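Local coordinates for uncharacterized protein (Bacteroides ovatus, PDB 4IRT) that is of uncharacterised function but, as a beta-propeller with BNR-type repeats, is a putative neuraminidase that may act on sialic acid-containing glycans, at residues D43-L48 with Q64-V69; A72-S77 with D91-P96. One frame throughout, in Å; residues are numbered along the deposited sequence.

Contact 1 (D43-L48 with Q64-V69)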
# COMPACT_ATOMS: atom_id res chain seq x y z
N ASP A 43 -13.39 11.94 -16.03
CA ASP A 43 -13.50 13.38 -15.79
C ASP A 43 -12.81 13.86 -14.51
O ASP A 43 -12.88 15.06 -14.15
CB ASP A 43 -14.98 13.76 -15.73
CG ASP A 43 -15.70 13.47 -17.05
OD1 ASP A 43 -15.13 13.71 -18.13
OD2 ASP A 43 -16.85 13.03 -17.01
N GLY A 44 -12.18 12.95 -13.79
CA GLY A 44 -11.49 13.31 -12.59
C GLY A 44 -12.30 13.24 -11.31
O GLY A 44 -11.79 13.63 -10.25
N TYR A 45 -13.53 12.75 -11.39
CA TYR A 45 -14.37 12.63 -10.22
C TYR A 45 -14.06 11.37 -9.43
O TYR A 45 -13.84 10.30 -9.99
CB TYR A 45 -15.87 12.67 -10.58
CG TYR A 45 -16.38 14.05 -10.93
CD1 TYR A 45 -16.18 14.57 -12.20
CD2 TYR A 45 -17.06 14.82 -10.00
CE1 TYR A 45 -16.66 15.84 -12.54
CE2 TYR A 45 -17.52 16.09 -10.33
CZ TYR A 45 -17.32 16.58 -11.60
OH TYR A 45 -17.76 17.84 -11.95
N LEU A 46 -14.09 11.51 -8.11
CA LEU A 46 -13.96 10.39 -7.21
C LEU A 46 -15.27 9.64 -7.27
O LEU A 46 -16.32 10.23 -7.00
CB LEU A 46 -13.76 10.92 -5.78
CG LEU A 46 -14.01 9.97 -4.62
CD1 LEU A 46 -13.06 8.80 -4.70
CD2 LEU A 46 -13.83 10.69 -3.31
N VAL A 47 -15.19 8.37 -7.63
CA VAL A 47 -16.31 7.47 -7.65
C VAL A 47 -16.14 6.47 -6.50
O VAL A 47 -15.03 5.96 -6.27
CB VAL A 47 -16.33 6.69 -8.99
CG1 VAL A 47 -17.42 5.63 -9.00
CG2 VAL A 47 -16.52 7.66 -10.14
N LEU A 48 -17.23 6.20 -5.78
CA LEU A 48 -17.26 5.12 -4.78
C LEU A 48 -18.28 4.07 -5.24
O LEU A 48 -19.32 4.42 -5.80
CB LEU A 48 -17.66 5.66 -3.40
CG LEU A 48 -16.79 6.74 -2.77
CD1 LEU A 48 -17.32 7.08 -1.40
CD2 LEU A 48 -15.33 6.32 -2.67
N GLN A 64 -19.17 14.30 -5.20
CA GLN A 64 -19.12 15.71 -5.49
C GLN A 64 -17.67 16.19 -5.64
O GLN A 64 -17.44 17.37 -5.88
CB GLN A 64 -19.82 16.50 -4.37
CG GLN A 64 -19.13 16.41 -2.99
CD GLN A 64 -19.73 15.34 -2.10
OE1 GLN A 64 -19.90 14.20 -2.54
NE2 GLN A 64 -20.01 15.69 -0.84
N TYR A 65 -16.71 15.28 -5.49
CA TYR A 65 -15.30 15.64 -5.47
C TYR A 65 -14.54 15.19 -6.71
O TYR A 65 -14.84 14.16 -7.30
CB TYR A 65 -14.63 15.04 -4.23
CG TYR A 65 -15.27 15.53 -2.96
CD1 TYR A 65 -15.28 16.89 -2.64
CD2 TYR A 65 -15.89 14.65 -2.08
CE1 TYR A 65 -15.88 17.36 -1.48
CE2 TYR A 65 -16.49 15.11 -0.91
CZ TYR A 65 -16.48 16.46 -0.62
OH TYR A 65 -17.07 16.96 0.52
N GLN A 66 -13.57 16.02 -7.07
CA GLN A 66 -12.62 15.74 -8.13
C GLN A 66 -11.23 15.66 -7.57
O GLN A 66 -10.95 16.21 -6.51
CB GLN A 66 -12.66 16.84 -9.16
CG GLN A 66 -13.87 16.80 -10.04
CD GLN A 66 -13.86 17.95 -11.02
OE1 GLN A 66 -14.09 19.06 -10.63
NE2 GLN A 66 -13.62 17.68 -12.30
N GLY A 67 -10.34 14.98 -8.30
CA GLY A 67 -8.92 15.03 -8.01
C GLY A 67 -8.06 15.45 -9.21
O GLY A 67 -8.48 15.37 -10.38
N ASN A 68 -6.86 15.92 -8.92
CA ASN A 68 -5.87 16.24 -9.96
C ASN A 68 -5.25 14.96 -10.52
O ASN A 68 -4.13 14.63 -10.21
CB ASN A 68 -4.80 17.16 -9.42
CG ASN A 68 -3.83 17.59 -10.48
OD1 ASN A 68 -4.15 17.57 -11.68
ND2 ASN A 68 -2.64 18.00 -10.07
N VAL A 69 -6.01 14.26 -11.33
CA VAL A 69 -5.63 12.95 -11.84
C VAL A 69 -4.39 12.95 -12.76
O VAL A 69 -3.73 11.93 -12.90
CB VAL A 69 -6.82 12.25 -12.54
CG1 VAL A 69 -7.93 11.95 -11.53
CG2 VAL A 69 -7.38 13.09 -13.68
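Tyr45 and Gln66 form an antiparallel non-hydrogen-bonded pair, their CA atoms 4.1 Å apart, and a backbone bond closes the ladder on either side of it. Gly67 N gives its hydrogen to Gly44 O at 2.8 Å, and Leu46 N donates to Tyr65 O at 2.9 Å. Between these bonds CA-H groups add weaker contacts, such as Gln66 CA to Gly44 O. Gly44, with a positive phi of 91°, brings the chain into strand 45-52.

Both side chains of the central pair rise on the same face of the sheet. With CG anti to its carbonyl carbon (chi1 -74°), the extended Gln66 chain lies over the Tyr45 ring: CG stands 3.5 Å from the ring centroid, almost on the ring normal, and the amide follows nearly flat, 18° from the ring plane. NE2 then donates to Asp43 O at 3.3 Å within the amide plane, which helps to set the rotation of the amide. Arg62 makes a cation-pi contact with the same ring. On the sheet's other face, Leu46 CB approaches Tyr65 CB, while Tyr65 OH bonds to Gly111 O. After the corner at Gln64, residues 65-66 pair briefly with the start of strand 45-52, in a short antiparallel ladder at the edge of a beta-propeller sheet.

Contact 2 (A72-S77 with D91-P96). With EDO (1,2-ethanediol), chain L.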
# COMPACT_ATOMS: atom_id res chain seq x y z
N ALA A 72 -0.08 11.48 -10.69
CA ALA A 72 -0.25 10.11 -10.16
C ALA A 72 0.03 9.97 -8.69
O ALA A 72 -0.24 8.91 -8.12
CB ALA A 72 0.63 9.13 -10.95
N HIS A 73 0.59 11.00 -8.04
CA HIS A 73 0.70 10.98 -6.59
C HIS A 73 -0.63 11.07 -5.86
O HIS A 73 -0.75 10.64 -4.70
CB HIS A 73 1.57 12.12 -6.07
CG HIS A 73 3.01 12.00 -6.47
ND1 HIS A 73 3.48 12.46 -7.68
CD2 HIS A 73 4.07 11.45 -5.84
CE1 HIS A 73 4.77 12.19 -7.77
NE2 HIS A 73 5.16 11.60 -6.65
N ASN A 74 -1.59 11.69 -6.54
CA ASN A 74 -2.79 12.23 -5.91
C ASN A 74 -3.91 11.17 -5.68
O ASN A 74 -5.10 11.39 -5.97
CB ASN A 74 -3.31 13.41 -6.71
CG ASN A 74 -2.43 14.64 -6.59
OD1 ASN A 74 -1.19 14.57 -6.70
ND2 ASN A 74 -3.06 15.80 -6.39
N ILE A 75 -3.50 10.04 -5.12
CA ILE A 75 -4.35 8.86 -5.00
C ILE A 75 -5.49 8.99 -3.99
O ILE A 75 -5.51 9.90 -3.15
CB ILE A 75 -3.51 7.62 -4.64
CG1 ILE A 75 -2.81 7.81 -3.28
CG2 ILE A 75 -2.49 7.38 -5.74
CD1 ILE A 75 -3.48 7.07 -2.17
N ILE A 76 -6.40 8.04 -4.07
CA ILE A 76 -7.50 7.86 -3.14
C ILE A 76 -7.17 6.63 -2.27
O ILE A 76 -6.91 5.52 -2.79
CB ILE A 76 -8.81 7.51 -3.88
CG1 ILE A 76 -9.21 8.60 -4.89
CG2 ILE A 76 -9.95 7.24 -2.89
CD1 ILE A 76 -9.96 8.03 -6.09
N SER A 77 -7.25 6.81 -0.96
CA SER A 77 -7.25 5.70 -0.02
C SER A 77 -8.55 5.71 0.78
O SER A 77 -8.99 6.77 1.28
CB SER A 77 -6.07 5.81 0.96
OG SER A 77 -4.82 5.46 0.38
N ASP A 91 -6.37 12.90 -3.22
CA ASP A 91 -5.97 14.06 -4.02
C ASP A 91 -4.95 15.00 -3.34
O ASP A 91 -5.16 16.23 -3.26
CB ASP A 91 -7.21 14.86 -4.44
CG ASP A 91 -6.87 15.99 -5.41
OD1 ASP A 91 -5.92 15.80 -6.21
OD2 ASP A 91 -7.50 17.05 -5.35
N HIS A 92 -3.84 14.42 -2.90
CA HIS A 92 -2.76 15.21 -2.32
C HIS A 92 -1.40 15.01 -2.99
O HIS A 92 -0.96 13.88 -3.26
CB HIS A 92 -2.51 14.83 -0.87
CG HIS A 92 -3.72 14.68 -0.02
ND1 HIS A 92 -4.35 13.46 0.16
CD2 HIS A 92 -4.37 15.56 0.78
CE1 HIS A 92 -5.34 13.61 1.03
NE2 HIS A 92 -5.37 14.87 1.43
N HIS A 93 -0.68 16.12 -3.07
CA HIS A 93 0.75 16.09 -3.33
C HIS A 93 1.38 17.32 -2.70
O HIS A 93 1.78 18.26 -3.39
CB HIS A 93 1.04 16.01 -4.81
CG HIS A 93 2.47 15.71 -5.12
ND1 HIS A 93 2.96 15.72 -6.41
CD2 HIS A 93 3.51 15.42 -4.31
CE1 HIS A 93 4.25 15.42 -6.38
NE2 HIS A 93 4.61 15.24 -5.12
N GLY A 94 1.36 17.33 -1.37
CA GLY A 94 1.78 18.44 -0.55
C GLY A 94 0.69 19.49 -0.36
O GLY A 94 0.95 20.67 -0.52
N HIS A 95 -0.53 19.05 -0.05
CA HIS A 95 -1.70 19.92 -0.05
C HIS A 95 -2.45 19.76 1.25
O HIS A 95 -2.29 18.77 1.93
CB HIS A 95 -2.67 19.55 -1.18
CG HIS A 95 -2.14 19.83 -2.55
ND1 HIS A 95 -1.56 18.86 -3.32
CD2 HIS A 95 -2.10 20.97 -3.29
CE1 HIS A 95 -1.16 19.38 -4.47
NE2 HIS A 95 -1.50 20.66 -4.48
N PRO A 96 -3.37 20.70 1.54
CA PRO A 96 -4.19 20.51 2.73
C PRO A 96 -4.98 19.21 2.69
O PRO A 96 -5.37 18.76 1.61
CB PRO A 96 -5.13 21.73 2.70
CG PRO A 96 -4.30 22.78 2.03
CD PRO A 96 -3.55 22.04 0.95
C1 EDO L . -4.84 19.10 -4.98
O1 EDO L . -5.19 20.19 -5.88
C2 EDO L . -5.41 19.31 -3.58
O2 EDO L . -6.81 18.94 -3.50
O HOH W 1 -0.81 11.43 -2.24
O HOH W 2 -3.68 11.65 -2.03
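The imidazoles of His73 and His93 stack face to face, centroids 3.9 Å apart and planes 20° from parallel. His93 CE1 lies over the His73 ring toward its rim, 3.3 Å from His73 ND1, whereas His73 CG sits over the centre of the His93 ring. Both ND1 atoms bond to the Asp71 carboxylate, His73 to OD1 and His93 to OD2, which fixes how the two rings are turned. The His95 ring carries the 1,2-ethanediol carbons on one face, and in its plane ND1 accepts the 2.9 Å bond from His93 N, which sets the orientation of the ring.

Next to the stack, Asn74 OD1 approaches His93 CB, and the amide stands nearly perpendicular to the His93 ring. Its ND2 donates to Asp91 OD1 at 2.9 Å in an almost straight bond (178°), lying in its own amide plane but meeting the carboxylate from above. Asp91 CG is anti to the backbone N (chi1 -173°), which swings the carboxylate back to Asn74 although the CB points away. OD2 takes a bond from the diol.

In the beta-propeller these are loops at the ends of strands 76-80 and 86-90, adjoining strand 124-131 of the next sheet: Gly94 and His95 both face Val124 in a G1 beta bulge. Asn74 itself centres an inverse gamma turn.

The backbones meet where Asp91 N donates to Ile75 O at 3.1 Å, with a weak second bond to Asn74 O. Two waters fill in the polar contacts. One donates to both His73 O and His92 O; the other donates to Ile75 O, accepts from His92 N and lies 2.9 Å from His92 ND1.

Overall arrangement
The two contacts follow one another along the chain, contact 1 closing before contact 2 opens, and their centres lie about 12 Å apart on the same side of the chain's centre. Contact 1 adjoins the sheet containing strands 45-52 and 59-63, farther from the middle; contact 2 lies nearer it, in loops of the next sheet, 76-80, 86-90 and 99-101. They touch directly: Asn68 N lies 2.9 Å from Asp91 OD1, probably hydrogen-bonded, and Leu46 CD1 packs on Ile76 CD1 between the sheets. Residues 64-69 thus lead from one sheet toward the next, joining successive sheets of the BNR-type propeller.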